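Local coordinates for protein transcarboxylase 5S subunit (Propionibacterium freudenreichii subsp. shermanii, PDB 1RQB) that transfers the carboxyl group from the biotin of the 1.3S subunit to pyruvate, forming oxaloacetate at a cobalt-dependent site in the transcarboxylase complex, at residues D124-A127 with V133-V136; L99-R104 with D120-K125; G176-A181 with I210-D215. All blocks are in the same frame, centred on the assembly; numbering follows the deposited sequence.

Interaction 1: D124-A127 with V133-V136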
ATOM      1  N   ASP A 124      17.934  27.318  19.475  1.00 14.50           N
ATOM      2  CA  ASP A 124      18.184  28.696  19.026  1.00 16.93           C
ATOM      3  C   ASP A 124      18.825  28.707  17.636  1.00 16.53           C
ATOM      4  O   ASP A 124      18.388  29.458  16.765  1.00 15.10           O
ATOM      5  CB  ASP A 124      19.079  29.438  20.033  1.00 21.90           C
ATOM      6  CG  ASP A 124      19.510  30.809  19.531  1.00 34.29           C
ATOM      7  OD1 ASP A 124      20.656  30.930  19.042  1.00 41.54           O
ATOM      8  OD2 ASP A 124      18.702  31.762  19.611  1.00 37.49           O
ATOM      9  N   LYS A 125      19.861  27.899  17.411  1.00 13.54           N
ATOM     10  CA  LYS A 125      20.527  27.861  16.099  1.00 15.29           C
ATOM     11  C   LYS A 125      19.622  27.251  15.028  1.00 15.40           C
ATOM     12  O   LYS A 125      19.659  27.667  13.870  1.00 15.93           O
ATOM     13  CB  LYS A 125      21.858  27.098  16.178  1.00 19.52           C
ATOM     14  CG  LYS A 125      22.968  27.904  16.843  1.00 25.90           C
ATOM     15  CD  LYS A 125      23.251  29.139  15.981  1.00 24.78           C
ATOM     16  CE  LYS A 125      24.297  30.046  16.591  1.00 33.70           C
ATOM     17  NZ  LYS A 125      24.473  31.280  15.771  1.00 32.23           N
ATOM     18  N   SER A 126      18.832  26.247  15.395  1.00 12.05           N
ATOM     19  CA  SER A 126      17.892  25.649  14.435  1.00 11.66           C
ATOM     20  C   SER A 126      16.919  26.726  13.951  1.00 13.54           C
ATOM     21  O   SER A 126      16.685  26.881  12.753  1.00 13.14           O
ATOM     22  CB  SER A 126      17.103  24.520  15.104  1.00 13.72           C
ATOM     23  OG  SER A 126      17.935  23.399  15.349  1.00 16.84           O
ATOM     24  N   ALA A 127      16.357  27.480  14.892  1.00 12.52           N
ATOM     25  CA  ALA A 127      15.406  28.550  14.554  1.00 19.08           C
ATOM     26  C   ALA A 127      16.102  29.638  13.731  1.00 20.42           C
ATOM     27  O   ALA A 127      15.562  30.136  12.744  1.00 18.64           O
ATOM     28  CB  ALA A 127      14.831  29.161  15.832  1.00 21.22           C
ATOM     29  N   VAL A 133       8.667  24.689  12.437  1.00 14.27           N
ATOM     30  CA  VAL A 133       7.890  23.796  13.309  1.00 12.08           C
ATOM     31  C   VAL A 133       8.824  22.754  13.927  1.00 12.23           C
ATOM     32  O   VAL A 133       9.588  22.090  13.229  1.00 12.98           O
ATOM     33  CB  VAL A 133       6.778  23.057  12.505  1.00 12.18           C
ATOM     34  CG1 VAL A 133       5.997  22.120  13.423  1.00 13.66           C
ATOM     35  CG2 VAL A 133       5.833  24.069  11.854  1.00 16.48           C
ATOM     36  N   PHE A 134       8.756  22.628  15.243  1.00  8.10           N
ATOM     37  CA  PHE A 134       9.592  21.650  15.952  1.00  7.89           C
ATOM     38  C   PHE A 134       8.711  20.556  16.556  1.00 10.44           C
ATOM     39  O   PHE A 134       7.951  20.799  17.492  1.00 12.53           O
ATOM     40  CB  PHE A 134      10.365  22.315  17.097  1.00 12.04           C
ATOM     41  CG  PHE A 134      11.423  23.295  16.645  1.00 12.81           C
ATOM     42  CD1 PHE A 134      11.078  24.574  16.214  1.00 14.90           C
ATOM     43  CD2 PHE A 134      12.773  22.947  16.710  1.00 13.94           C
ATOM     44  CE1 PHE A 134      12.078  25.509  15.855  1.00 14.16           C
ATOM     45  CE2 PHE A 134      13.772  23.857  16.360  1.00 13.31           C
ATOM     46  CZ  PHE A 134      13.420  25.146  15.934  1.00 12.91           C
ATOM     47  N   ARG A 135       8.794  19.351  16.016  1.00 10.80           N
ATOM     48  CA  ARG A 135       8.028  18.244  16.607  1.00 10.34           C
ATOM     49  C   ARG A 135       8.917  17.626  17.687  1.00  9.74           C
ATOM     50  O   ARG A 135       9.885  16.927  17.391  1.00 12.42           O
ATOM     51  CB  ARG A 135       7.642  17.215  15.540  1.00 10.13           C
ATOM     52  CG  ARG A 135       6.942  15.972  16.118  1.00 12.87           C
ATOM     53  CD  ARG A 135       6.434  15.054  15.005  1.00 13.73           C
ATOM     54  NE  ARG A 135       5.338  15.670  14.264  1.00 11.76           N
ATOM     55  CZ  ARG A 135       4.809  15.172  13.150  1.00 15.94           C
ATOM     56  NH1 ARG A 135       5.286  14.045  12.632  1.00 14.02           N
ATOM     57  NH2 ARG A 135       3.782  15.781  12.577  1.00 15.88           N
ATOM     58  N   VAL A 136       8.602  17.919  18.943  1.00  9.56           N
ATOM     59  CA  VAL A 136       9.418  17.431  20.065  1.00 10.27           C
ATOM     60  C   VAL A 136       8.810  16.144  20.622  1.00 12.67           C
ATOM     61  O   VAL A 136       7.625  16.114  20.949  1.00 14.56           O
ATOM     62  CB  VAL A 136       9.470  18.486  21.195  1.00 13.18           C
ATOM     63  CG1 VAL A 136      10.439  18.037  22.280  1.00  9.81           C
ATOM     64  CG2 VAL A 136       9.906  19.839  20.623  1.00 12.47           C
TER
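Phe-134 reaches from its strand to helix 116-128 and meets it with the rim of its ring. Ser-126 CB sits at that rim, 3.6 Å from Phe-134 CE2 and 3.8 Å from Phe-134 CZ, so the serine takes part through its methylene carbon. Next to it the backbone turns into Ala-127, whose N lies in the plane of the ring, 3.9 Å from Phe-134 CZ. The methyl of Ala-127 adds a looser contact, its CB 4.3 Å from Phe-134 CZ. The ring thus abuts the helix backbone edge-on. Strand and helix are the second half of the beta-alpha-beta unit 99-103, 116-128, 133-136 in the TIM barrel, and Phe-134 projects from the barrel wall into the layer between sheet and helices. In Ser-126 the hydroxyl lies beside its own backbone N (chi1 -71°), where OG hydrogen-bonds to Phe-122 O one turn earlier; a buried polar group is satisfied within its own helix. Phe-134 also touches Met-101 on strand 99-103 and Val-153 on helix 144-155. Backbone hydrogen bonds to His-159 and Gln-161 fix its strand against the next one, while Arg-135, alternating with it, pairs with Asp-250.

Interaction 2: L99-R104 with D120-K125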
ATOM      1  N   LEU A  99       9.035  24.968   7.468  1.00 11.86           N
ATOM      2  CA  LEU A  99       9.951  23.823   7.561  1.00 12.24           C
ATOM      3  C   LEU A  99       9.718  23.140   8.909  1.00 16.16           C
ATOM      4  O   LEU A  99       9.482  23.806   9.917  1.00 13.23           O
ATOM      5  CB  LEU A  99      11.405  24.278   7.441  1.00 14.59           C
ATOM      6  CG  LEU A  99      11.739  25.061   6.164  1.00 20.17           C
ATOM      7  CD1 LEU A  99      13.260  25.215   6.047  1.00 19.22           C
ATOM      8  CD2 LEU A  99      11.192  24.341   4.949  1.00 17.79           C
ATOM      9  N   GLN A 100       9.783  21.812   8.918  1.00 11.82           N
ATOM     10  CA  GLN A 100       9.522  21.066  10.157  1.00 10.69           C
ATOM     11  C   GLN A 100      10.639  20.052  10.404  1.00 12.20           C
ATOM     12  O   GLN A 100      11.215  19.507   9.464  1.00 12.43           O
ATOM     13  CB  GLN A 100       8.177  20.352  10.012  1.00 11.67           C
ATOM     14  CG  GLN A 100       7.721  19.575  11.224  1.00 10.67           C
ATOM     15  CD  GLN A 100       6.261  19.147  11.103  1.00 16.19           C
ATOM     16  OE1 GLN A 100       5.408  19.936  10.702  1.00 13.33           O
ATOM     17  NE2 GLN A 100       5.972  17.900  11.465  1.00 16.84           N
HETATM   18  N   MSE A 101      10.947  19.822  11.680  1.00  8.73           N
HETATM   19  CA  MSE A 101      11.969  18.831  12.049  1.00 12.27           C
HETATM   20  C   MSE A 101      11.429  17.972  13.193  1.00 13.66           C
HETATM   21  O   MSE A 101      10.462  18.340  13.858  1.00 12.34           O
HETATM   22  CB  MSE A 101      13.263  19.494  12.539  1.00 14.98           C
HETATM   23  CG  MSE A 101      13.150  20.190  13.906  1.00 15.75           C
HETATM   24 SE   MSE A 101      14.896  20.716  14.669  1.00 23.66          SE
HETATM   25  CE  MSE A 101      15.760  18.979  14.616  1.00 12.41           C
ATOM     26  N   LEU A 102      12.069  16.825  13.389  1.00  9.15           N
ATOM     27  CA  LEU A 102      11.752  15.903  14.488  1.00 11.74           C
ATOM     28  C   LEU A 102      12.922  16.012  15.467  1.00 12.49           C
ATOM     29  O   LEU A 102      14.075  15.846  15.071  1.00 12.95           O
ATOM     30  CB  LEU A 102      11.646  14.458  13.974  1.00  9.57           C
ATOM     31  CG  LEU A 102      11.326  13.430  15.069  1.00 11.27           C
ATOM     32  CD1 LEU A 102       9.901  13.653  15.569  1.00 11.74           C
ATOM     33  CD2 LEU A 102      11.487  11.997  14.542  1.00  9.38           C
ATOM     34  N   LEU A 103      12.623  16.313  16.730  1.00 11.25           N
ATOM     35  CA  LEU A 103      13.661  16.505  17.754  1.00 12.32           C
ATOM     36  C   LEU A 103      13.311  15.655  18.978  1.00 11.98           C
ATOM     37  O   LEU A 103      12.224  15.797  19.535  1.00 11.90           O
ATOM     38  CB  LEU A 103      13.702  17.984  18.144  1.00 13.54           C
ATOM     39  CG  LEU A 103      14.781  18.406  19.140  1.00 15.94           C
ATOM     40  CD1 LEU A 103      16.166  18.216  18.504  1.00 18.95           C
ATOM     41  CD2 LEU A 103      14.559  19.856  19.526  1.00 17.81           C
ATOM     42  N   ARG A 104      14.236  14.805  19.424  1.00 11.85           N
ATOM     43  CA  ARG A 104      13.927  13.900  20.540  1.00 12.60           C
ATOM     44  C   ARG A 104      14.183  14.546  21.905  1.00 14.15           C
ATOM     45  O   ARG A 104      14.992  14.075  22.702  1.00 13.81           O
ATOM     46  CB  ARG A 104      14.698  12.580  20.371  1.00 17.02           C
ATOM     47  CG  ARG A 104      14.245  11.473  21.346  1.00 17.71           C
ATOM     48  CD  ARG A 104      14.765  10.091  20.941  1.00 22.55           C
ATOM     49  NE  ARG A 104      16.220   9.961  20.962  1.00 25.50           N
ATOM     50  CZ  ARG A 104      16.893   9.339  21.926  1.00 27.51           C
ATOM     51  NH1 ARG A 104      16.239   8.797  22.947  1.00 29.25           N
ATOM     52  NH2 ARG A 104      18.213   9.237  21.865  1.00 28.61           N
ATOM     53  N   ASP A 120      19.088  24.574  24.763  1.00 19.40           N
ATOM     54  CA  ASP A 120      18.752  25.967  24.433  1.00 22.11           C
ATOM     55  C   ASP A 120      19.503  26.416  23.178  1.00 21.02           C
ATOM     56  O   ASP A 120      18.916  26.998  22.268  1.00 18.36           O
ATOM     57  CB  ASP A 120      19.109  26.921  25.582  1.00 27.94           C
ATOM     58  CG  ASP A 120      18.011  27.025  26.626  1.00 39.77           C
ATOM     59  OD1 ASP A 120      16.837  27.228  26.230  1.00 44.97           O
ATOM     60  OD2 ASP A 120      18.318  26.917  27.841  1.00 40.96           O
ATOM     61  N   ARG A 121      20.803  26.148  23.141  1.00 15.75           N
ATOM     62  CA  ARG A 121      21.629  26.572  22.000  1.00 13.62           C
ATOM     63  C   ARG A 121      21.244  25.851  20.707  1.00 14.03           C
ATOM     64  O   ARG A 121      21.260  26.459  19.639  1.00 12.97           O
ATOM     65  CB  ARG A 121      23.105  26.351  22.292  1.00 18.24           C
ATOM     66  CG  ARG A 121      23.635  27.312  23.360  1.00 22.59           C
ATOM     67  CD  ARG A 121      25.098  27.069  23.612  1.00 29.51           C
ATOM     68  NE  ARG A 121      25.682  28.038  24.537  1.00 30.48           N
ATOM     69  CZ  ARG A 121      26.155  29.231  24.175  1.00 31.48           C
ATOM     70  NH1 ARG A 121      26.113  29.613  22.904  1.00 31.49           N
ATOM     71  NH2 ARG A 121      26.692  30.035  25.084  1.00 29.03           N
ATOM     72  N   PHE A 122      20.913  24.565  20.788  1.00 13.60           N
ATOM     73  CA  PHE A 122      20.555  23.820  19.572  1.00 13.12           C
ATOM     74  C   PHE A 122      19.268  24.389  18.973  1.00 13.60           C
ATOM     75  O   PHE A 122      19.181  24.651  17.774  1.00 14.34           O
ATOM     76  CB  PHE A 122      20.337  22.337  19.876  1.00 13.53           C
ATOM     77  CG  PHE A 122      20.023  21.513  18.643  1.00 15.48           C
ATOM     78  CD1 PHE A 122      21.039  20.887  17.933  1.00 15.83           C
ATOM     79  CD2 PHE A 122      18.713  21.419  18.165  1.00 17.77           C
ATOM     80  CE1 PHE A 122      20.767  20.175  16.744  1.00 15.64           C
ATOM     81  CE2 PHE A 122      18.423  20.708  16.970  1.00 15.66           C
ATOM     82  CZ  PHE A 122      19.457  20.087  16.264  1.00 12.55           C
ATOM     83  N   VAL A 123      18.258  24.562  19.812  1.00 13.81           N
ATOM     84  CA  VAL A 123      16.971  25.083  19.331  1.00 12.82           C
ATOM     85  C   VAL A 123      17.157  26.495  18.772  1.00 17.16           C
ATOM     86  O   VAL A 123      16.627  26.827  17.713  1.00 13.63           O
ATOM     87  CB  VAL A 123      15.931  25.065  20.462  1.00 13.48           C
ATOM     88  CG1 VAL A 123      14.679  25.798  20.041  1.00 15.07           C
ATOM     89  CG2 VAL A 123      15.617  23.628  20.826  1.00 17.05           C
ATOM     90  N   ASP A 124      17.934  27.318  19.475  1.00 14.50           N
ATOM     91  CA  ASP A 124      18.184  28.696  19.026  1.00 16.93           C
ATOM     92  C   ASP A 124      18.825  28.707  17.636  1.00 16.53           C
ATOM     93  O   ASP A 124      18.388  29.458  16.765  1.00 15.10           O
ATOM     94  CB  ASP A 124      19.079  29.438  20.033  1.00 21.90           C
ATOM     95  CG  ASP A 124      19.510  30.809  19.531  1.00 34.29           C
ATOM     96  OD1 ASP A 124      20.656  30.930  19.042  1.00 41.54           O
ATOM     97  OD2 ASP A 124      18.702  31.762  19.611  1.00 37.49           O
ATOM     98  N   LYS A 125      19.861  27.899  17.411  1.00 13.54           N
ATOM     99  CA  LYS A 125      20.527  27.861  16.099  1.00 15.29           C
ATOM    100  C   LYS A 125      19.622  27.251  15.028  1.00 15.40           C
ATOM    101  O   LYS A 125      19.659  27.667  13.870  1.00 15.93           O
ATOM    102  CB  LYS A 125      21.858  27.098  16.178  1.00 19.52           C
ATOM    103  CG  LYS A 125      22.968  27.904  16.843  1.00 25.90           C
ATOM    104  CD  LYS A 125      23.251  29.139  15.981  1.00 24.78           C
ATOM    105  CE  LYS A 125      24.297  30.046  16.591  1.00 33.70           C
ATOM    106  NZ  LYS A 125      24.473  31.280  15.771  1.00 32.23           N
TER
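Met-101, a selenomethionine here, is the first residue of strand 99-103 to meet Phe-122 of helix 116-128. Its CG is wedged between the backbone N and the carbonyl carbon (chi1 70°), and the chain bends at its third torsion, bringing the terminal methyl to the ring. Met-101 CE lies in the plane of the Phe-122 ring, 4.0 Å from Phe-122 CE2 and 4.2 Å from Phe-122 CZ; the two side chains arrive from opposite directions and meet at the ring edge. Met-101 also touches Phe-134 of the neighbouring strand. Leu-102 turns the other way and packs on Arg-135, following the alternation of the strand. Leu-103 returns to the helix side and divides its two methyls between two partners. The side chains of Leu-103 and Phe-122 slide past each other in opposite directions, Leu-103 CD1 coming obliquely to 3.7 Å from Phe-122 CE2. Leu-103 CD2 meets Val-123 CG2 at 4.1 Å, the two side chains crossing at about a right angle.

Phe-122 holds CG anti to its backbone N (chi1 -178°), which sends the ring toward the sheet, and helix 447-455 covers it further with Leu-451 and Leu-455. An alanine here is likely to open a gap between strand and helix, leaving the methyl of Met-101 and CD1 of Leu-103 without the ring they pack on from the helix. Strand 99-103 and helix segment 120-125 run nearly antiparallel (166°), their axes 12.2 Å apart at closest approach, as in the first half of a beta-alpha-beta unit of a TIM barrel. Every group that meets across this contact is apolar and buried, so strand and helix are joined here by dispersion and the exclusion of water, and the fit of these side chains probably governs their spacing.

Interaction 3: G176-A181 with I210-D215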
ATOM      1  N   GLY A 176      -5.518   7.678  28.894  1.00 15.77           N
ATOM      2  CA  GLY A 176      -4.112   7.952  29.124  1.00 17.55           C
ATOM      3  C   GLY A 176      -3.566   8.937  28.102  1.00 15.12           C
ATOM      4  O   GLY A 176      -2.762   9.803  28.441  1.00 14.78           O
ATOM      5  N   TYR A 177      -3.994   8.812  26.848  1.00 16.64           N
ATOM      6  CA  TYR A 177      -3.520   9.718  25.792  1.00 14.87           C
ATOM      7  C   TYR A 177      -4.113  11.115  25.988  1.00 14.45           C
ATOM      8  O   TYR A 177      -3.431  12.117  25.783  1.00 14.71           O
ATOM      9  CB  TYR A 177      -3.878   9.156  24.408  1.00 12.61           C
ATOM     10  CG  TYR A 177      -3.075   7.912  24.066  1.00 15.23           C
ATOM     11  CD1 TYR A 177      -3.706   6.723  23.691  1.00 16.47           C
ATOM     12  CD2 TYR A 177      -1.682   7.925  24.128  1.00 15.18           C
ATOM     13  CE1 TYR A 177      -2.959   5.571  23.382  1.00 14.74           C
ATOM     14  CE2 TYR A 177      -0.929   6.788  23.825  1.00 16.34           C
ATOM     15  CZ  TYR A 177      -1.575   5.621  23.452  1.00 15.97           C
ATOM     16  OH  TYR A 177      -0.826   4.522  23.132  1.00 19.67           O
ATOM     17  N   VAL A 178      -5.378  11.183  26.395  1.00 16.13           N
ATOM     18  CA  VAL A 178      -6.038  12.475  26.633  1.00 15.77           C
ATOM     19  C   VAL A 178      -5.302  13.215  27.753  1.00 16.02           C
ATOM     20  O   VAL A 178      -5.143  14.435  27.710  1.00 16.73           O
ATOM     21  CB  VAL A 178      -7.529  12.272  27.029  1.00 20.29           C
ATOM     22  CG1 VAL A 178      -8.145  13.581  27.496  1.00 19.02           C
ATOM     23  CG2 VAL A 178      -8.309  11.743  25.838  1.00 18.11           C
ATOM     24  N   LYS A 179      -4.851  12.464  28.757  1.00 15.30           N
ATOM     25  CA  LYS A 179      -4.108  13.044  29.885  1.00 16.74           C
ATOM     26  C   LYS A 179      -2.780  13.615  29.385  1.00 16.66           C
ATOM     27  O   LYS A 179      -2.392  14.723  29.751  1.00 16.20           O
ATOM     28  CB  LYS A 179      -3.835  11.972  30.953  1.00 16.95           C
ATOM     29  CG  LYS A 179      -2.868  12.418  32.060  1.00 22.62           C
ATOM     30  CD  LYS A 179      -2.555  11.267  33.014  1.00 28.53           C
ATOM     31  CE  LYS A 179      -1.453  11.631  33.997  1.00 32.05           C
ATOM     32  NZ  LYS A 179      -1.747  12.860  34.780  1.00 41.23           N
ATOM     33  N   LEU A 180      -2.080  12.843  28.556  1.00 16.49           N
ATOM     34  CA  LEU A 180      -0.783  13.273  28.013  1.00 17.52           C
ATOM     35  C   LEU A 180      -0.962  14.536  27.169  1.00 13.21           C
ATOM     36  O   LEU A 180      -0.167  15.470  27.259  1.00 17.22           O
ATOM     37  CB  LEU A 180      -0.158  12.167  27.151  1.00 20.13           C
ATOM     38  CG  LEU A 180       1.105  11.497  27.686  1.00 31.82           C
ATOM     39  CD1 LEU A 180       1.637  10.533  26.629  1.00 32.59           C
ATOM     40  CD2 LEU A 180       2.159  12.560  28.013  1.00 32.96           C
ATOM     41  N   ALA A 181      -1.998  14.558  26.337  1.00 13.82           N
ATOM     42  CA  ALA A 181      -2.256  15.745  25.506  1.00 14.82           C
ATOM     43  C   ALA A 181      -2.388  16.976  26.407  1.00 14.77           C
ATOM     44  O   ALA A 181      -1.884  18.051  26.086  1.00 13.88           O
ATOM     45  CB  ALA A 181      -3.534  15.551  24.695  1.00 13.31           C
ATOM     46  N   ILE A 210      -8.646  10.881  18.754  1.00 11.91           N
ATOM     47  CA  ILE A 210      -8.729  12.245  18.208  1.00 12.79           C
ATOM     48  C   ILE A 210     -10.000  12.927  18.717  1.00 13.51           C
ATOM     49  O   ILE A 210      -9.986  14.094  19.107  1.00 12.07           O
ATOM     50  CB  ILE A 210      -8.766  12.246  16.661  1.00 15.14           C
ATOM     51  CG1 ILE A 210      -7.458  11.687  16.093  1.00 20.78           C
ATOM     52  CG2 ILE A 210      -8.997  13.665  16.145  1.00 13.06           C
ATOM     53  CD1 ILE A 210      -6.257  12.486  16.455  1.00 23.32           C
ATOM     54  N   LYS A 211     -11.097  12.187  18.725  1.00 12.79           N
ATOM     55  CA  LYS A 211     -12.378  12.738  19.190  1.00 15.41           C
ATOM     56  C   LYS A 211     -12.297  13.079  20.681  1.00 16.54           C
ATOM     57  O   LYS A 211     -12.772  14.130  21.110  1.00 13.16           O
ATOM     58  CB  LYS A 211     -13.486  11.710  18.934  1.00 16.47           C
ATOM     59  CG  LYS A 211     -14.899  12.235  19.147  1.00 29.08           C
ATOM     60  CD  LYS A 211     -15.169  13.390  18.178  1.00 33.76           C
ATOM     61  CE  LYS A 211     -16.608  13.886  18.273  1.00 39.49           C
ATOM     62  NZ  LYS A 211     -17.560  12.851  17.785  1.00 36.74           N
ATOM     63  N   ALA A 212     -11.688  12.211  21.484  1.00 11.92           N
ATOM     64  CA  ALA A 212     -11.614  12.455  22.933  1.00 15.12           C
ATOM     65  C   ALA A 212     -10.753  13.681  23.242  1.00 17.56           C
ATOM     66  O   ALA A 212     -11.059  14.444  24.157  1.00 15.49           O
ATOM     67  CB  ALA A 212     -11.076  11.220  23.663  1.00 13.08           C
ATOM     68  N   ILE A 213      -9.672  13.872  22.495  1.00 12.85           N
ATOM     69  CA  ILE A 213      -8.800  15.033  22.732  1.00 13.70           C
ATOM     70  C   ILE A 213      -9.548  16.316  22.366  1.00 15.88           C
ATOM     71  O   ILE A 213      -9.548  17.284  23.126  1.00 15.49           O
ATOM     72  CB  ILE A 213      -7.486  14.924  21.910  1.00 11.11           C
ATOM     73  CG1 ILE A 213      -6.639  13.766  22.460  1.00 14.69           C
ATOM     74  CG2 ILE A 213      -6.681  16.230  22.021  1.00 14.24           C
ATOM     75  CD1 ILE A 213      -5.321  13.496  21.689  1.00 14.58           C
ATOM     76  N   LYS A 214     -10.203  16.301  21.206  1.00 12.17           N
ATOM     77  CA  LYS A 214     -10.972  17.459  20.725  1.00 17.14           C
ATOM     78  C   LYS A 214     -12.115  17.782  21.690  1.00 19.19           C
ATOM     79  O   LYS A 214     -12.367  18.950  21.981  1.00 16.54           O
ATOM     80  CB  LYS A 214     -11.567  17.179  19.335  1.00 17.02           C
ATOM     81  CG  LYS A 214     -10.566  17.134  18.151  1.00 15.97           C
ATOM     82  CD  LYS A 214     -10.089  18.519  17.795  1.00 19.98           C
ATOM     83  CE  LYS A 214      -9.141  18.497  16.605  1.00 20.59           C
ATOM     84  NZ  LYS A 214      -8.989  19.846  16.000  1.00 21.66           N
ATOM     85  N   ASP A 215     -12.822  16.753  22.166  1.00 19.16           N
ATOM     86  CA  ASP A 215     -13.961  16.957  23.076  1.00 19.07           C
ATOM     87  C   ASP A 215     -13.488  17.500  24.427  1.00 21.23           C
ATOM     88  O   ASP A 215     -14.181  18.293  25.062  1.00 22.76           O
ATOM     89  CB  ASP A 215     -14.716  15.649  23.354  1.00 23.00           C
ATOM     90  CG  ASP A 215     -15.575  15.182  22.181  1.00 26.93           C
ATOM     91  OD1 ASP A 215     -15.997  16.025  21.361  1.00 29.54           O
ATOM     92  OD2 ASP A 215     -15.850  13.962  22.096  1.00 30.06           O
TER
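Val-178 and Ala-212 make the tightest meeting of these two helices, Val-178 CG2 standing 3.6 Å from Ala-212 CB. The valine holds CG1 anti to its backbone N (chi1 171°) and CG2 beside that N, and it is this second methyl that enters the interface. Besides the alanine methyl, Val-178 CG2 approaches the adjoining backbone, 4.2 Å from Ile-213 N, and lies 4.3 Å from Ile-213 CG1. Ile-213 keeps CG1 beside its backbone N (chi1 -68°), and the chain then runs on extended, carrying CD1 across to helix 174-186. There Ile-213 CD1 lies 4.1 Å from Ala-181 CB, with the shorter branch CG2 of Ile-213 at 4.2 Å from the same methyl. Ala-181 is therefore met by both branches of the isoleucine, one turn further along its helix than Val-178. Val-178 CA and Ile-213 CA come within 5.4 Å, a closeness consistent with the small alanine on each helix. The contact extends along helix 203-217 as Val-178 touches Thr-216 and Ala-181 touches Tyr-217, whose hydroxyl hydrogen-bonds to Val-178 O. On the inner side Ile-213 rests on Ile-223 of strand 223-225. The helix segments cross at -44° with axes 9.4 Å apart, both running in the same general direction, the arrangement of successive helices in the outer layer of a TIM barrel.

Overall arrangement
Interactions 1 and 2 are two halves of one beta-alpha-beta unit: strand 99-103, helix 116-128 and strand 133-136, with Asp-124 and Lys-125 common to both segment pairs. Their centres lie 3 Å apart, and the two strands are parallel neighbours, Val-133 N probably hydrogen-bonding to Leu-99 O at 2.8 Å. Interaction 3 comes later in the chain, with its centre about 25 Å from that of interaction 1 and 26 Å from that of interaction 2, and does not touch either. It joins helices 174-186 and 203-217 further round the same barrel. Together the contacts represent strand-to-helix and helix-to-helix packing in the carboxyltransferase barrel that carries the cobalt site.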